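Local coordinates for protein GH62 arabinofuranosidase (Podospora anserina, PDB 4N4B) that probably releases terminal alpha-L-arabinofuranosyl residues from the arabinose-decorated xylan of plant cell walls, at residues Y90-R102 against I133-F145. Residues are numbered along the deposited sequence; the frame is centred on the assembly and turned at random.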
# COMPACT_ATOMS: atom_id res chain seq x y z
N TYR A 90 -3.25 3.06 18.07
CA TYR A 90 -3.08 1.79 18.74
C TYR A 90 -1.90 1.07 18.13
O TYR A 90 -1.95 0.64 17.08
CB TYR A 90 -4.35 0.92 18.68
CG TYR A 90 -5.56 1.60 19.29
CD1 TYR A 90 -5.78 1.54 20.61
CD2 TYR A 90 -6.42 2.31 18.54
CE1 TYR A 90 -6.86 2.17 21.19
CE2 TYR A 90 -7.52 2.95 19.11
CZ TYR A 90 -7.71 2.85 20.45
OH TYR A 90 -8.81 3.54 20.96
N TYR A 91 -0.82 1.05 18.87
CA TYR A 91 0.42 0.51 18.38
C TYR A 91 0.41 -1.03 18.42
O TYR A 91 0.13 -1.62 19.41
CB TYR A 91 1.57 1.08 19.23
CG TYR A 91 1.75 2.60 19.03
CD1 TYR A 91 2.33 3.09 17.91
CD2 TYR A 91 1.32 3.49 19.99
CE1 TYR A 91 2.46 4.43 17.71
CE2 TYR A 91 1.48 4.85 19.79
CZ TYR A 91 2.06 5.31 18.66
OH TYR A 91 2.23 6.66 18.49
N LEU A 92 0.71 -1.63 17.30
CA LEU A 92 0.60 -3.07 17.18
C LEU A 92 1.71 -3.84 17.87
O LEU A 92 1.62 -5.01 18.04
CB LEU A 92 0.45 -3.51 15.73
CG LEU A 92 -0.73 -2.93 14.94
CD1 LEU A 92 -0.94 -3.80 13.70
CD2 LEU A 92 -2.04 -2.91 15.77
N ASP A 93 2.72 -3.12 18.33
CA ASP A 93 3.73 -3.79 19.16
C ASP A 93 3.18 -4.23 20.51
O ASP A 93 3.85 -4.99 21.20
CB ASP A 93 5.03 -2.99 19.30
CG ASP A 93 4.90 -1.70 20.05
OD1 ASP A 93 3.85 -1.42 20.64
OD2 ASP A 93 5.89 -0.92 20.06
N GLN A 94 1.94 -3.82 20.85
CA GLN A 94 1.25 -4.28 22.05
C GLN A 94 0.50 -5.57 21.80
O GLN A 94 0.08 -6.21 22.79
CB GLN A 94 0.28 -3.19 22.53
CG GLN A 94 0.97 -1.85 22.79
CD GLN A 94 2.10 -1.96 23.78
OE1 GLN A 94 3.35 -1.88 23.49
NE2 GLN A 94 1.70 -2.17 24.97
N ALA A 95 0.35 -6.02 20.60
CA ALA A 95 -0.17 -7.31 20.22
C ALA A 95 0.95 -8.36 20.21
O ALA A 95 2.13 -7.99 20.20
CB ALA A 95 -0.80 -7.26 18.83
N PRO A 96 0.58 -9.63 20.02
CA PRO A 96 1.62 -10.61 19.82
C PRO A 96 2.49 -10.30 18.62
O PRO A 96 3.68 -10.70 18.61
CB PRO A 96 0.84 -11.85 19.69
CG PRO A 96 -0.33 -11.71 20.62
CD PRO A 96 -0.74 -10.26 20.34
N LEU A 97 1.96 -9.62 17.64
CA LEU A 97 2.74 -9.07 16.45
C LEU A 97 4.02 -8.43 16.99
O LEU A 97 5.11 -8.77 16.45
CB LEU A 97 1.90 -8.10 15.74
CG LEU A 97 2.50 -7.52 14.43
CD1 LEU A 97 1.43 -7.23 13.43
CD2 LEU A 97 3.30 -6.25 14.78
N GLY A 98 4.03 -7.61 18.01
CA GLY A 98 5.16 -7.33 18.84
C GLY A 98 6.15 -6.35 18.26
O GLY A 98 6.01 -5.77 17.17
N THR A 99 7.17 -6.10 19.08
CA THR A 99 8.31 -5.34 18.69
C THR A 99 9.14 -6.04 17.63
O THR A 99 9.10 -7.28 17.45
CB THR A 99 9.17 -4.98 19.91
OG1 THR A 99 9.66 -6.17 20.51
CG2 THR A 99 8.44 -4.08 20.96
N GLY A 100 9.94 -5.24 16.98
CA GLY A 100 10.81 -5.65 15.87
C GLY A 100 10.48 -4.88 14.63
O GLY A 100 9.69 -3.91 14.63
N TYR A 101 11.11 -5.27 13.55
CA TYR A 101 10.90 -4.64 12.26
C TYR A 101 9.61 -5.12 11.63
O TYR A 101 9.49 -6.24 11.35
CB TYR A 101 12.10 -4.95 11.35
CG TYR A 101 11.99 -4.50 9.92
CD1 TYR A 101 11.45 -3.30 9.57
CD2 TYR A 101 12.45 -5.31 8.93
CE1 TYR A 101 11.38 -2.90 8.26
CE2 TYR A 101 12.39 -4.91 7.63
CZ TYR A 101 11.83 -3.71 7.30
OH TYR A 101 11.79 -3.31 6.00
N ARG A 102 8.66 -4.20 11.44
CA ARG A 102 7.46 -4.48 10.67
C ARG A 102 7.13 -3.25 9.95
O ARG A 102 7.21 -2.11 10.51
CB ARG A 102 6.26 -4.87 11.55
CG ARG A 102 6.34 -6.18 12.32
CD ARG A 102 6.94 -6.00 13.70
NE ARG A 102 6.93 -7.21 14.49
CZ ARG A 102 7.71 -8.26 14.32
NH1 ARG A 102 8.70 -8.20 13.43
NH2 ARG A 102 7.62 -9.32 15.12
N ILE A 133 -11.15 -7.02 13.51
CA ILE A 133 -10.31 -5.85 13.11
C ILE A 133 -10.34 -4.77 14.18
O ILE A 133 -9.40 -3.94 14.25
CB ILE A 133 -10.78 -5.36 11.77
CG1 ILE A 133 -9.69 -4.42 11.16
CG2 ILE A 133 -12.13 -4.64 11.81
CD1 ILE A 133 -10.02 -4.05 9.75
N ASN A 134 -11.40 -4.71 15.01
CA ASN A 134 -11.44 -3.65 16.02
C ASN A 134 -10.53 -3.87 17.20
O ASN A 134 -10.36 -2.97 18.05
CB ASN A 134 -12.89 -3.57 16.58
CG ASN A 134 -13.87 -3.23 15.55
OD1 ASN A 134 -14.67 -4.10 15.08
ND2 ASN A 134 -13.85 -2.08 15.09
N ASN A 135 -9.86 -5.04 17.31
CA ASN A 135 -9.02 -5.36 18.41
C ASN A 135 -7.51 -5.24 17.95
O ASN A 135 -6.91 -6.28 17.50
CB ASN A 135 -9.27 -6.78 18.92
CG ASN A 135 -8.34 -7.15 20.06
OD1 ASN A 135 -7.72 -6.27 20.69
ND2 ASN A 135 -8.20 -8.46 20.30
N PRO A 136 -6.87 -4.13 18.18
CA PRO A 136 -5.45 -4.01 17.74
C PRO A 136 -4.59 -4.86 18.59
O PRO A 136 -3.40 -5.06 18.21
CB PRO A 136 -5.14 -2.55 17.91
CG PRO A 136 -6.17 -2.08 18.90
CD PRO A 136 -7.40 -2.87 18.71
N LYS A 137 -4.94 -5.40 19.75
CA LYS A 137 -4.16 -6.31 20.51
C LYS A 137 -4.24 -7.75 20.05
O LYS A 137 -3.50 -8.57 20.61
CB LYS A 137 -4.50 -6.20 22.00
CG LYS A 137 -4.22 -4.79 22.56
CD LYS A 137 -4.38 -4.72 24.06
CE LYS A 137 -3.07 -4.93 24.70
NZ LYS A 137 -3.28 -4.99 26.18
N GLY A 138 -5.07 -8.04 19.10
CA GLY A 138 -5.33 -9.40 18.66
C GLY A 138 -4.48 -9.95 17.55
O GLY A 138 -4.54 -11.12 17.24
N TRP A 139 -3.61 -9.15 16.96
CA TRP A 139 -2.87 -9.60 15.77
C TRP A 139 -1.76 -10.58 16.21
O TRP A 139 -0.96 -10.30 17.10
CB TRP A 139 -2.29 -8.35 15.11
CG TRP A 139 -3.30 -7.49 14.49
CD1 TRP A 139 -3.90 -6.36 15.01
CD2 TRP A 139 -4.04 -7.79 13.28
NE1 TRP A 139 -4.88 -5.94 14.18
CE2 TRP A 139 -5.04 -6.79 13.12
CE3 TRP A 139 -3.97 -8.83 12.35
CZ2 TRP A 139 -5.89 -6.83 12.04
CZ3 TRP A 139 -4.80 -8.82 11.29
CH2 TRP A 139 -5.78 -7.85 11.14
N THR A 140 -1.73 -11.70 15.51
CA THR A 140 -0.79 -12.76 15.87
C THR A 140 0.71 -12.38 15.65
O THR A 140 1.00 -11.45 14.83
CB THR A 140 -1.10 -14.02 15.06
OG1 THR A 140 -1.11 -13.70 13.67
CG2 THR A 140 -2.41 -14.68 15.42
N ALA A 141 1.58 -13.15 16.29
CA ALA A 141 2.98 -13.05 15.91
C ALA A 141 3.10 -13.41 14.47
O ALA A 141 2.38 -14.29 13.96
CB ALA A 141 3.76 -13.98 16.76
N PRO A 142 4.04 -12.79 13.74
CA PRO A 142 4.17 -13.08 12.28
C PRO A 142 4.47 -14.53 11.96
O PRO A 142 5.18 -15.19 12.70
CB PRO A 142 5.34 -12.22 11.83
CG PRO A 142 6.05 -11.91 13.06
CD PRO A 142 5.01 -11.79 14.16
N LYS A 143 3.89 -14.95 10.84
CA LYS A 143 4.37 -16.13 10.06
C LYS A 143 4.81 -15.59 8.75
O LYS A 143 4.45 -14.47 8.33
CB LYS A 143 3.29 -17.19 9.94
CG LYS A 143 2.96 -17.83 11.24
CD LYS A 143 2.03 -19.03 10.99
CE LYS A 143 1.84 -19.95 12.24
NZ LYS A 143 0.98 -19.25 13.21
N VAL A 144 5.64 -16.35 8.01
CA VAL A 144 6.23 -15.89 6.76
C VAL A 144 5.70 -16.62 5.58
O VAL A 144 5.51 -17.86 5.61
CB VAL A 144 7.79 -15.82 6.84
CG1 VAL A 144 8.27 -14.85 7.92
CG2 VAL A 144 8.38 -17.21 7.00
N PHE A 145 5.57 -15.98 4.44
CA PHE A 145 5.18 -16.58 3.20
C PHE A 145 6.29 -17.40 2.57
O PHE A 145 5.99 -18.27 1.78
CB PHE A 145 4.71 -15.56 2.20
CG PHE A 145 3.35 -14.94 2.53
CD1 PHE A 145 2.18 -15.65 2.31
CD2 PHE A 145 3.25 -13.64 3.05
CE1 PHE A 145 0.96 -15.09 2.57
CE2 PHE A 145 2.01 -13.07 3.31
CZ PHE A 145 0.89 -13.81 3.07
O HOH W 1 -2.13 -2.95 20.01
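Leu97 and Trp139 join the two segments through the one direct backbone hydrogen bond between them, from Leu97 N to Trp139 O at 3.0 Å, bent to 142° at the hydrogen. Close by, the CA atoms of Ala95 and Lys137 come within 4.1 Å, a tight approach in which Ala95 CB rests among the carbonyl oxygens of Pro136, Lys137 and Trp139. Pro136, second residue of the type I turn Asn135–Gly138, packs against Tyr90 and Leu92: its CG meets Tyr90 CB at 3.5 Å, while its CB touches Leu92 CD2. With CG anti to its carbonyl carbon (chi1 -58°), Leu92 also brings both methyls to Trp139 CD1. In the beta-propeller, 90-102 runs from the outermost strand of one four-stranded blade to the first strand of the next, and 133-145 leads into that next blade's outermost strand, so the contact ties neighbouring blades together. A water donates to Tyr91 O and, weakly, to Pro136 O. Farther along, Arg102 bends at chi2 (90°), and Leu97 O, in its guanidinium plane, accepts from NH2, nearly in line with the C=O bond at 2.9 Å, and from NE, above the carbonyl plane; NH2 also touches Pro142 CG and CD. Replacing this arginine by alanine would probably leave Leu97 O without both donors and open a gap beside Pro142.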